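Local coordinates for uncharacterized protein (PDB 4W9R) that is of unknown function but belongs to the putative esterase family of the alpha/beta-hydrolase clan, so it may hydrolyse ester bonds, at residues B[27-32]-B[109-114]; B[33-38]-B[65-70]; B[175-180]-B[209-214]; B[180-185]-B[215-220]. One frame throughout, in Å; residues are numbered along the deposited sequence.

Contact 1. Residues B[27-32]-B[109-114]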
loop_
_atom_site.group_PDB
_atom_site.type_symbol
_atom_site.label_atom_id
_atom_site.label_comp_id
_atom_site.label_asym_id
_atom_site.label_seq_id
_atom_site.Cartn_x
_atom_site.Cartn_y
_atom_site.Cartn_z
ATOM N N GLU B 27 -18.890 4.364 3.897
ATOM C CA GLU B 27 -19.261 5.636 4.497
ATOM C C GLU B 27 -20.772 5.788 4.534
ATOM O O GLU B 27 -21.375 5.796 5.609
ATOM C CB GLU B 27 -18.629 6.786 3.720
ATOM C CG GLU B 27 -17.113 6.719 3.680
ATOM C CD GLU B 27 -16.538 7.351 2.430
ATOM O OE1 GLU B 27 -17.306 7.582 1.472
ATOM O OE2 GLU B 27 -15.317 7.615 2.405
ATOM N N LYS B 28 -21.382 5.906 3.360
ATOM C CA LYS B 28 -22.831 5.855 3.273
ATOM C C LYS B 28 -23.239 4.393 3.160
ATOM O O LYS B 28 -22.888 3.715 2.193
ATOM C CB LYS B 28 -23.340 6.659 2.074
ATOM N N TYR B 29 -23.981 3.910 4.150
ATOM C CA TYR B 29 -24.345 2.500 4.194
ATOM C C TYR B 29 -25.854 2.304 4.164
ATOM O O TYR B 29 -26.565 2.702 5.087
ATOM C CB TYR B 29 -23.758 1.823 5.438
ATOM C CG TYR B 29 -24.288 0.422 5.665
ATOM C CD1 TYR B 29 -23.844 -0.644 4.892
ATOM C CD2 TYR B 29 -25.236 0.167 6.650
ATOM C CE1 TYR B 29 -24.330 -1.923 5.095
ATOM C CE2 TYR B 29 -25.726 -1.108 6.858
ATOM C CZ TYR B 29 -25.270 -2.148 6.078
ATOM O OH TYR B 29 -25.759 -3.417 6.284
ATOM N N THR B 30 -26.329 1.686 3.090
ATOM C CA THR B 30 -27.731 1.313 2.965
ATOM C C THR B 30 -27.831 -0.167 2.612
ATOM O O THR B 30 -26.927 -0.723 1.989
ATOM C CB THR B 30 -28.456 2.151 1.896
ATOM O OG1 THR B 30 -27.765 2.035 0.646
ATOM C CG2 THR B 30 -28.505 3.615 2.307
ATOM N N ASP B 31 -28.929 -0.801 3.008
ATOM C CA ASP B 31 -29.137 -2.213 2.710
ATOM C C ASP B 31 -29.839 -2.373 1.364
ATOM O O ASP B 31 -30.157 -3.487 0.944
ATOM C CB ASP B 31 -29.940 -2.890 3.824
ATOM C CG ASP B 31 -31.197 -2.125 4.189
ATOM O OD1 ASP B 31 -31.242 -0.900 3.948
ATOM O OD2 ASP B 31 -32.139 -2.747 4.724
ATOM N N ARG B 32 -30.074 -1.248 0.693
ATOM C CA ARG B 32 -30.692 -1.242 -0.627
ATOM C C ARG B 32 -29.708 -1.688 -1.707
ATOM O O ARG B 32 -30.102 -1.973 -2.839
ATOM C CB ARG B 32 -31.237 0.150 -0.955
ATOM N N GLY B 109 -25.582 -12.677 7.194
ATOM C CA GLY B 109 -26.844 -12.471 7.876
ATOM C C GLY B 109 -27.011 -11.042 8.357
ATOM O O GLY B 109 -28.115 -10.501 8.345
ATOM N N LYS B 110 -25.910 -10.437 8.790
ATOM C CA LYS B 110 -25.935 -9.083 9.335
ATOM C C LYS B 110 -25.916 -7.999 8.253
ATOM O O LYS B 110 -26.326 -6.865 8.498
ATOM C CB LYS B 110 -24.749 -8.883 10.283
ATOM C CG LYS B 110 -25.093 -8.170 11.582
ATOM C CD LYS B 110 -23.876 -8.071 12.493
ATOM C CE LYS B 110 -24.247 -7.509 13.856
ATOM N NZ LYS B 110 -24.859 -6.156 13.755
ATOM N N TYR B 111 -25.451 -8.355 7.059
ATOM C CA TYR B 111 -25.258 -7.376 5.991
ATOM C C TYR B 111 -25.621 -7.941 4.620
ATOM O O TYR B 111 -25.546 -9.150 4.404
ATOM C CB TYR B 111 -23.806 -6.885 5.966
ATOM C CG TYR B 111 -23.288 -6.376 7.291
ATOM C CD1 TYR B 111 -23.720 -5.163 7.809
ATOM C CD2 TYR B 111 -22.353 -7.102 8.016
ATOM C CE1 TYR B 111 -23.246 -4.693 9.018
ATOM C CE2 TYR B 111 -21.872 -6.638 9.226
ATOM C CZ TYR B 111 -22.321 -5.433 9.721
ATOM O OH TYR B 111 -21.845 -4.967 10.925
ATOM N N PRO B 112 -26.009 -7.062 3.683
ATOM C CA PRO B 112 -26.286 -7.484 2.306
ATOM C C PRO B 112 -25.004 -7.757 1.524
ATOM O O PRO B 112 -24.535 -6.897 0.779
ATOM C CB PRO B 112 -27.045 -6.290 1.720
ATOM C CG PRO B 112 -26.572 -5.123 2.515
ATOM C CD PRO B 112 -26.335 -5.642 3.902
ATOM N N ILE B 113 -24.438 -8.946 1.708
ATOM C CA ILE B 113 -23.191 -9.313 1.046
ATOM C C ILE B 113 -23.427 -9.767 -0.391
ATOM O O ILE B 113 -24.301 -10.591 -0.655
ATOM C CB ILE B 113 -22.457 -10.433 1.816
ATOM C CG1 ILE B 113 -22.203 -10.007 3.264
ATOM C CG2 ILE B 113 -21.153 -10.795 1.126
ATOM C CD1 ILE B 113 -21.450 -8.700 3.397
ATOM N N ALA B 114 -22.636 -9.230 -1.316
ATOM C CA ALA B 114 -22.740 -9.589 -2.725
ATOM C C ALA B 114 -22.182 -10.985 -2.984
ATOM O O ALA B 114 -21.717 -11.659 -2.066
ATOM C CB ALA B 114 -22.018 -8.564 -3.588
#
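The Y111 ring receives Y29 OH at its edge and in its plane, with CD1 as the nearest ring atom at 3.1 Å, while one of its faces carries CB of its own neighbour K110. The two tyrosine side chains cross at about a right angle. P112 reaches Y29 from the opposite direction, bringing its CD to 3.3 Å from Y29 OH, so the hydroxyl end of Y29 touches both Y111 and the proline. CG anti to the backbone N (chi1 170°) directs the Y29 ring toward 109-114. Farther along, P112 CG lies 3.9 Å from D31 CA, so the proline packs on the backbone while the aspartate's carboxylate leads away. An alanine in place of Y111 is likely to leave the Y29 hydroxyl end without the ring edge that flanks it, and the end of Y29 freer to shift. No hydrogen bond spans the two segments. Outside them, K25 makes a cation-pi contact with Y29, and Y111 also touches I67. P112 is the centre of an inverse gamma turn closed weakly by I113 N to Y111 O, the turn by which the chain passes from helix 91-110 into strand 113-114 beside the loop preceding strand 35-40.

Contact 2. Residues B[33-38]-B[65-70]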
loop_
_atom_site.group_PDB
_atom_site.type_symbol
_atom_site.label_atom_id
_atom_site.label_comp_id
_atom_site.label_asym_id
_atom_site.label_seq_id
_atom_site.Cartn_x
_atom_site.Cartn_y
_atom_site.Cartn_z
ATOM N N GLN B 33 -28.428 -1.741 -1.353
ATOM C CA GLN B 33 -27.395 -2.207 -2.271
ATOM C C GLN B 33 -26.549 -3.293 -1.616
ATOM O O GLN B 33 -26.594 -3.478 -0.401
ATOM C CB GLN B 33 -26.508 -1.050 -2.733
ATOM C CG GLN B 33 -25.685 -0.410 -1.627
ATOM C CD GLN B 33 -24.666 0.579 -2.158
ATOM O OE1 GLN B 33 -24.434 0.662 -3.364
ATOM N NE2 GLN B 33 -24.050 1.337 -1.256
ATOM N N ALA B 34 -25.780 -4.013 -2.427
ATOM C CA ALA B 34 -24.971 -5.120 -1.933
ATOM C C ALA B 34 -23.480 -4.794 -1.972
ATOM O O ALA B 34 -23.023 -4.038 -2.830
ATOM C CB ALA B 34 -25.256 -6.381 -2.733
ATOM N N TYR B 35 -22.726 -5.370 -1.040
ATOM C CA TYR B 35 -21.289 -5.138 -0.979
ATOM C C TYR B 35 -20.513 -6.445 -1.065
ATOM O O TYR B 35 -20.917 -7.451 -0.483
ATOM C CB TYR B 35 -20.913 -4.416 0.318
ATOM C CG TYR B 35 -21.734 -3.182 0.621
ATOM C CD1 TYR B 35 -21.357 -1.938 0.138
ATOM C CD2 TYR B 35 -22.877 -3.262 1.406
ATOM C CE1 TYR B 35 -22.100 -0.807 0.419
ATOM C CE2 TYR B 35 -23.626 -2.137 1.693
ATOM C CZ TYR B 35 -23.233 -0.912 1.196
ATOM O OH TYR B 35 -23.974 0.214 1.476
ATOM N N PRO B 36 -19.382 -6.429 -1.782
ATOM C CA PRO B 36 -18.476 -7.580 -1.786
ATOM C C PRO B 36 -17.779 -7.710 -0.438
ATOM O O PRO B 36 -17.493 -6.694 0.196
ATOM C CB PRO B 36 -17.475 -7.247 -2.898
ATOM C CG PRO B 36 -18.151 -6.203 -3.731
ATOM C CD PRO B 36 -18.988 -5.416 -2.774
ATOM N N LEU B 37 -17.516 -8.938 -0.006
ATOM C CA LEU B 37 -16.895 -9.175 1.292
ATOM C C LEU B 37 -15.429 -9.562 1.159
ATOM O O LEU B 37 -15.075 -10.422 0.353
ATOM C CB LEU B 37 -17.652 -10.267 2.051
ATOM C CG LEU B 37 -17.034 -10.754 3.363
ATOM C CD1 LEU B 37 -16.907 -9.614 4.359
ATOM C CD2 LEU B 37 -17.855 -11.892 3.950
ATOM N N ILE B 38 -14.577 -8.920 1.952
ATOM C CA ILE B 38 -13.168 -9.292 2.021
ATOM C C ILE B 38 -12.792 -9.683 3.446
ATOM O O ILE B 38 -12.896 -8.874 4.368
ATOM C CB ILE B 38 -12.248 -8.155 1.549
ATOM C CG1 ILE B 38 -12.488 -7.855 0.070
ATOM C CG2 ILE B 38 -10.792 -8.522 1.779
ATOM C CD1 ILE B 38 -11.590 -6.772 -0.483
ATOM N N LYS B 65 -17.918 -0.019 -3.202
ATOM C CA LYS B 65 -17.839 -0.039 -1.748
ATOM C C LYS B 65 -17.863 -1.483 -1.257
ATOM O O LYS B 65 -18.682 -2.286 -1.703
ATOM C CB LYS B 65 -18.986 0.761 -1.127
ATOM C CG LYS B 65 -18.909 2.259 -1.373
ATOM C CD LYS B 65 -20.129 2.969 -0.801
ATOM C CE LYS B 65 -20.056 4.470 -1.023
ATOM N NZ LYS B 65 -18.869 5.072 -0.356
ATOM N N CYS B 66 -16.957 -1.812 -0.343
ATOM C CA CYS B 66 -16.841 -3.179 0.149
ATOM C C CYS B 66 -16.895 -3.244 1.669
ATOM O O CYS B 66 -16.623 -2.261 2.357
ATOM C CB CYS B 66 -15.540 -3.817 -0.345
ATOM S SG CYS B 66 -15.477 -4.095 -2.127
ATOM N N ILE B 67 -17.255 -4.414 2.185
ATOM C CA ILE B 67 -17.207 -4.666 3.617
ATOM C C ILE B 67 -16.013 -5.560 3.925
ATOM O O ILE B 67 -15.848 -6.619 3.319
ATOM C CB ILE B 67 -18.505 -5.318 4.128
ATOM C CG1 ILE B 67 -19.672 -4.334 4.007
ATOM C CG2 ILE B 67 -18.350 -5.768 5.570
ATOM C CD1 ILE B 67 -20.970 -4.851 4.578
ATOM N N VAL B 68 -15.171 -5.121 4.854
ATOM C CA VAL B 68 -13.975 -5.870 5.212
ATOM C C VAL B 68 -14.074 -6.405 6.636
ATOM O O VAL B 68 -14.337 -5.654 7.575
ATOM C CB VAL B 68 -12.707 -5.005 5.078
ATOM C CG1 VAL B 68 -11.460 -5.848 5.307
ATOM C CG2 VAL B 68 -12.659 -4.344 3.711
ATOM N N VAL B 69 -13.870 -7.708 6.790
ATOM C CA VAL B 69 -13.913 -8.336 8.104
ATOM C C VAL B 69 -12.573 -8.975 8.441
ATOM O O VAL B 69 -12.158 -9.938 7.798
ATOM C CB VAL B 69 -15.018 -9.405 8.182
ATOM C CG1 VAL B 69 -14.975 -10.116 9.526
ATOM C CG2 VAL B 69 -16.380 -8.775 7.947
ATOM N N GLY B 70 -11.886 -8.426 9.437
ATOM C CA GLY B 70 -10.624 -8.992 9.871
ATOM C C GLY B 70 -10.729 -9.961 11.033
ATOM O O GLY B 70 -11.633 -9.861 11.863
#
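Y35 and K65 lie side by side and point the same way: K65 CB is 3.8 Å from Y35 CD1, and K65 O comes to the edge of the Y35 ring, in its plane. Y35 CB meets I67 CG1 at 3.9 Å, with the isoleucine set obliquely to the tyrosine. On the other side of the sheet P36 CG packs on C66 SG at 3.8 Å. Back on the I67 side, L37 CD1 touches V69 CG2 at 3.7 Å, reached because L37 CG stands anti to the backbone N (chi1 173°). Behind these side chains, three backbone bonds fix the register: I67 N to P36 O (3.0 Å), I38 N to I67 O (3.0 Å) and V69 N to I38 O (2.9 Å), the first two nearly along the C=O axis. The Y35 hydroxyl accepts from Q33 NE2, just before the strand, and bonds to T30 O in the preceding loop. A leucine in place of Y35 would probably leave T30 O and the Q33 amide without this partner and open a gap beside K65. I107 of helix 91-110 covers L37 and V69, whereas I38 faces I120 of strand 116-122. Strands 35-40 and 67-71 run parallel, their short segments 20° apart, as the two strands of a beta-alpha-beta crossover through helix 43-59 in the alpha/beta-hydrolase sheet.

Contact 3. Residues B[175-180]-B[209-214]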
loop_
_atom_site.group_PDB
_atom_site.type_symbol
_atom_site.label_atom_id
_atom_site.label_comp_id
_atom_site.label_asym_id
_atom_site.label_seq_id
_atom_site.Cartn_x
_atom_site.Cartn_y
_atom_site.Cartn_z
HETATM N N MSE B 175 -0.851 -14.887 -5.751
HETATM C CA MSE B 175 0.195 -15.269 -4.812
HETATM C C MSE B 175 1.447 -14.423 -5.014
HETATM O O MSE B 175 1.891 -14.215 -6.142
HETATM C CB MSE B 175 0.534 -16.752 -4.954
HETATM C CG MSE B 175 1.769 -17.175 -4.174
HETATM SE SE MSE B 175 2.150 -19.077 -4.347
HETATM C CE MSE B 175 3.901 -19.117 -3.493
ATOM N N ALA B 176 2.007 -13.934 -3.914
ATOM C CA ALA B 176 3.218 -13.126 -3.971
ATOM C C ALA B 176 4.254 -13.613 -2.965
ATOM O O ALA B 176 3.907 -14.080 -1.880
ATOM C CB ALA B 176 2.890 -11.660 -3.727
ATOM N N THR B 177 5.526 -13.505 -3.335
ATOM C CA THR B 177 6.614 -13.862 -2.433
ATOM C C THR B 177 7.817 -12.941 -2.642
ATOM O O THR B 177 7.942 -12.291 -3.680
ATOM C CB THR B 177 7.045 -15.331 -2.620
ATOM O OG1 THR B 177 8.093 -15.646 -1.695
ATOM C CG2 THR B 177 7.532 -15.570 -4.040
ATOM N N ALA B 178 8.688 -12.883 -1.640
ATOM C CA ALA B 178 9.878 -12.039 -1.687
ATOM C C ALA B 178 11.068 -12.811 -1.138
ATOM O O ALA B 178 10.917 -13.585 -0.200
ATOM C CB ALA B 178 9.659 -10.758 -0.902
ATOM N N ASP B 179 12.238 -12.632 -1.741
ATOM C CA ASP B 179 13.409 -13.421 -1.361
ATOM C C ASP B 179 14.345 -12.812 -0.309
ATOM O O ASP B 179 15.224 -13.512 0.193
ATOM C CB ASP B 179 14.229 -13.750 -2.613
ATOM C CG ASP B 179 14.819 -12.519 -3.268
ATOM O OD1 ASP B 179 14.194 -11.440 -3.183
ATOM O OD2 ASP B 179 15.909 -12.629 -3.867
ATOM N N VAL B 180 14.172 -11.542 0.055
ATOM C CA VAL B 180 15.190 -10.916 0.899
ATOM C C VAL B 180 15.020 -11.304 2.363
ATOM O O VAL B 180 14.013 -10.995 3.001
ATOM C CB VAL B 180 15.171 -9.382 0.778
ATOM C CG1 VAL B 180 16.114 -8.762 1.796
ATOM C CG2 VAL B 180 15.558 -8.962 -0.627
ATOM N N PHE B 209 0.747 -14.943 -10.211
ATOM C CA PHE B 209 1.851 -15.146 -9.282
ATOM C C PHE B 209 2.943 -14.111 -9.513
ATOM O O PHE B 209 3.571 -14.080 -10.571
ATOM C CB PHE B 209 2.434 -16.552 -9.412
ATOM C CG PHE B 209 3.748 -16.722 -8.703
ATOM C CD1 PHE B 209 3.818 -16.650 -7.321
ATOM C CD2 PHE B 209 4.912 -16.951 -9.418
ATOM C CE1 PHE B 209 5.027 -16.803 -6.665
ATOM C CE2 PHE B 209 6.125 -17.109 -8.767
ATOM C CZ PHE B 209 6.181 -17.034 -7.389
ATOM N N VAL B 210 3.169 -13.268 -8.514
ATOM C CA VAL B 210 4.166 -12.215 -8.621
ATOM C C VAL B 210 5.345 -12.490 -7.696
ATOM O O VAL B 210 5.191 -12.565 -6.478
ATOM C CB VAL B 210 3.569 -10.836 -8.295
ATOM C CG1 VAL B 210 4.633 -9.759 -8.407
ATOM C CG2 VAL B 210 2.405 -10.537 -9.221
ATOM N N ASP B 211 6.522 -12.646 -8.287
ATOM C CA ASP B 211 7.738 -12.857 -7.519
ATOM C C ASP B 211 8.472 -11.535 -7.336
ATOM O O ASP B 211 8.967 -10.954 -8.301
ATOM C CB ASP B 211 8.640 -13.881 -8.217
ATOM C CG ASP B 211 9.965 -14.077 -7.506
ATOM O OD1 ASP B 211 10.041 -13.804 -6.290
ATOM O OD2 ASP B 211 10.933 -14.514 -8.163
ATOM N N PHE B 212 8.553 -11.066 -6.094
ATOM C CA PHE B 212 9.268 -9.826 -5.825
ATOM C C PHE B 212 10.708 -10.162 -5.483
ATOM O O PHE B 212 10.994 -10.701 -4.416
ATOM C CB PHE B 212 8.623 -9.053 -4.671
ATOM C CG PHE B 212 7.235 -8.558 -4.962
ATOM C CD1 PHE B 212 6.132 -9.355 -4.707
ATOM C CD2 PHE B 212 7.032 -7.287 -5.473
ATOM C CE1 PHE B 212 4.853 -8.897 -4.966
ATOM C CE2 PHE B 212 5.756 -6.824 -5.734
ATOM C CZ PHE B 212 4.665 -7.630 -5.481
ATOM N N LYS B 213 11.618 -9.811 -6.382
ATOM C CA LYS B 213 13.013 -10.178 -6.213
ATOM C C LYS B 213 13.822 -8.951 -5.825
ATOM O O LYS B 213 13.702 -7.895 -6.444
ATOM C CB LYS B 213 13.561 -10.815 -7.491
ATOM C CG LYS B 213 14.891 -11.530 -7.306
ATOM C CD LYS B 213 15.262 -12.336 -8.541
ATOM C CE LYS B 213 14.222 -13.406 -8.834
ATOM N NZ LYS B 213 14.569 -14.211 -10.039
ATOM N N GLY B 214 14.637 -9.096 -4.786
ATOM C CA GLY B 214 15.401 -7.984 -4.259
ATOM C C GLY B 214 14.533 -7.093 -3.394
ATOM O O GLY B 214 14.890 -5.952 -3.102
#
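M175 to A178 pair in parallel with F209 to F212, and backbone hydrogen bonds carry the register. V210 N donates to M175 O (2.9 Å), T177 N to V210 O (3.3 Å) and F212 N to T177 O (2.8 Å), all fairly straight. CA-H...O contacts, such as A178 CA to F212 O, accompany them. One hydrogen bond uses a side chain: D179 OD1 accepts from G214 N at 2.9 Å through its syn lone pair. CG of D179 sits between the backbone N and the carbonyl carbon (chi1 65°), which turns the carboxylate across to segment 209-214 just where G214, with phi 79°, rounds a corner. Among the aromatic contacts, M175 and F209 lie side by side, pointing the same way; the selenium of this selenomethionine is 5.1 Å from the centroid of the F209 ring and oblique to it, a Met-aromatic contact. The T177 side chain crosses that of F209 obliquely, T177 CG2 lying 3.8 Å from F209 CE1. F212 projects on the other side of the sheet, where its edge meets A176 CB at 3.6 Å from CE1 and one face carries V210 CG1. Helix 183-196 covers the M175 and T177 side, where Y186 hydrogen-bonds D211 OD2, and A220 of helix 217-232 covers A178 and F212. Strands 171-180 and 205-213, linked through helix 183-196, form the beta-alpha-beta unit that closes one edge of this chain's alpha/beta-hydrolase sheet.

Contact 4. Residues B[180-185]-B[215-220]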
loop_
_atom_site.group_PDB
_atom_site.type_symbol
_atom_site.label_atom_id
_atom_site.label_comp_id
_atom_site.label_asym_id
_atom_site.label_seq_id
_atom_site.Cartn_x
_atom_site.Cartn_y
_atom_site.Cartn_z
ATOM N N VAL B 180 14.172 -11.542 0.055
ATOM C CA VAL B 180 15.190 -10.916 0.899
ATOM C C VAL B 180 15.020 -11.304 2.363
ATOM O O VAL B 180 14.013 -10.995 3.001
ATOM C CB VAL B 180 15.171 -9.382 0.778
ATOM C CG1 VAL B 180 16.114 -8.762 1.796
ATOM C CG2 VAL B 180 15.558 -8.962 -0.627
ATOM N N GLU B 181 16.043 -11.990 2.868
ATOM C CA GLU B 181 16.081 -12.591 4.200
ATOM C C GLU B 181 14.917 -13.560 4.390
ATOM O O GLU B 181 14.549 -13.889 5.516
ATOM C CB GLU B 181 16.045 -11.508 5.284
ATOM C CG GLU B 181 17.217 -10.535 5.257
ATOM C CD GLU B 181 18.435 -11.057 6.003
ATOM O OE1 GLU B 181 18.379 -12.192 6.522
ATOM O OE2 GLU B 181 19.449 -10.328 6.073
ATOM N N ASN B 182 14.326 -13.988 3.279
ATOM C CA ASN B 182 13.295 -15.020 3.266
ATOM C C ASN B 182 13.727 -16.416 2.821
ATOM O O ASN B 182 12.885 -17.309 2.729
ATOM C CB ASN B 182 12.123 -14.561 2.408
ATOM C CG ASN B 182 10.787 -14.872 3.047
ATOM O OD1 ASN B 182 10.695 -15.042 4.265
ATOM N ND2 ASN B 182 9.743 -14.948 2.233
ATOM N N LYS B 183 15.013 -16.597 2.523
ATOM C CA LYS B 183 15.458 -17.634 1.583
ATOM C C LYS B 183 14.851 -19.028 1.772
ATOM O O LYS B 183 14.439 -19.657 0.797
ATOM C CB LYS B 183 16.981 -17.761 1.628
ATOM C CG LYS B 183 17.533 -18.705 0.570
ATOM C CD LYS B 183 19.049 -18.770 0.603
ATOM C CE LYS B 183 19.578 -19.620 -0.541
ATOM N NZ LYS B 183 18.982 -20.984 -0.536
ATOM N N VAL B 184 14.787 -19.507 3.010
ATOM C CA VAL B 184 14.178 -20.809 3.276
ATOM C C VAL B 184 12.707 -20.822 2.863
ATOM O O VAL B 184 12.267 -21.703 2.124
ATOM C CB VAL B 184 14.294 -21.195 4.761
ATOM C CG1 VAL B 184 13.413 -22.399 5.070
ATOM C CG2 VAL B 184 15.745 -21.478 5.122
ATOM N N VAL B 185 11.960 -19.830 3.340
ATOM C CA VAL B 185 10.546 -19.684 3.009
ATOM C C VAL B 185 10.339 -19.407 1.522
ATOM O O VAL B 185 9.452 -19.980 0.888
ATOM C CB VAL B 185 9.903 -18.544 3.825
ATOM C CG1 VAL B 185 8.469 -18.300 3.378
ATOM C CG2 VAL B 185 9.960 -18.863 5.310
ATOM N N SER B 215 13.384 -7.621 -2.986
ATOM C CA SER B 215 12.446 -6.872 -2.160
ATOM C C SER B 215 12.279 -7.497 -0.781
ATOM O O SER B 215 12.257 -8.720 -0.643
ATOM C CB SER B 215 11.086 -6.778 -2.851
ATOM O OG SER B 215 10.139 -6.131 -2.018
ATOM N N SER B 216 12.165 -6.651 0.239
ATOM C CA SER B 216 11.872 -7.122 1.585
ATOM C C SER B 216 10.458 -7.688 1.636
ATOM O O SER B 216 9.583 -7.263 0.879
ATOM C CB SER B 216 12.034 -5.998 2.608
ATOM O OG SER B 216 13.399 -5.668 2.794
ATOM N N VAL B 217 10.245 -8.644 2.533
ATOM C CA VAL B 217 8.976 -9.356 2.629
ATOM C C VAL B 217 7.791 -8.435 2.909
ATOM O O VAL B 217 6.805 -8.441 2.172
ATOM C CB VAL B 217 9.033 -10.430 3.726
ATOM C CG1 VAL B 217 7.657 -11.015 3.967
ATOM C CG2 VAL B 217 10.022 -11.514 3.345
ATOM N N ASN B 218 7.895 -7.648 3.973
ATOM C CA ASN B 218 6.794 -6.794 4.402
ATOM C C ASN B 218 6.427 -5.731 3.372
ATOM O O ASN B 218 5.256 -5.388 3.218
ATOM C CB ASN B 218 7.136 -6.134 5.738
ATOM C CG ASN B 218 7.225 -7.137 6.871
ATOM O OD1 ASN B 218 6.488 -8.123 6.900
ATOM N ND2 ASN B 218 8.134 -6.894 7.808
ATOM N N ALA B 219 7.427 -5.219 2.663
ATOM C CA ALA B 219 7.187 -4.239 1.612
ATOM C C ALA B 219 6.514 -4.896 0.412
ATOM O O ALA B 219 5.713 -4.273 -0.284
ATOM C CB ALA B 219 8.487 -3.575 1.195
ATOM N N ALA B 220 6.847 -6.160 0.175
ATOM C CA ALA B 220 6.272 -6.908 -0.935
ATOM C C ALA B 220 4.804 -7.232 -0.681
ATOM O O ALA B 220 3.995 -7.241 -1.609
ATOM C CB ALA B 220 7.058 -8.183 -1.180
HETATM O O HOH W 1 12.545 -9.165 4.204
#
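V180 lays its CB and CG2 against S215 O, CB at 3.3 Å, and its N-H makes a weak, long bond to the same oxygen. The V180 carbonyl accepts from a water (2.6 Å), which in turn accepts from V217 N (2.9 Å); the water thus bridges V180 to the start of helix 217-232. E181 turns away and hydrogen-bonds with both carboxylate oxygens to the backbone N of K242 and E243 of the second subunit. N182 comes back, its amide carbon CG meeting V217 CG2 at 3.5 Å, with the two side chains crossing at about a right angle. With CG1 of V217 anti to the backbone N (chi1 171°), CG2 lies anti to the carbonyl carbon and meets the amide. The amide is held from elsewhere: N182 ND2 donates to N148 OD1 and to A178 O. Within 215-220, S216 O takes A220 N at 3.0 Å and also S215 OG, tying the first turn of the helix to the residues before it. From K183 the chain enters helix 183-196, while S216 lies just before helix 217-232, so this contact draws together the starts of two helices beyond the ends of strands 171-180 and 205-213, beside strand 143-149, whose N148 touches V217.

Contacts 1 and 2 form one cluster, their centres 8 Å apart, and contacts 3 and 4 another, 7 Å apart; contacts 2 and 3 lie about 28 Å apart between centres. Contact 2 is nested within the chain loop closed by contact 1, and both close before contact 3 opens. Y35 joins the first pair through probable backbone bonds to P112 and A114. Contacts 3 and 4 share V180 and interlock along the sequence, A178 packing on S215 and A220. Contacts 2 and 3 belong to the same mixed sheet, each a parallel pair of a beta-alpha-beta unit, whereas contacts 1 and 4 involve loops and helix ends next to those strand pairs. The two clusters thus mark separate regions of one sheet.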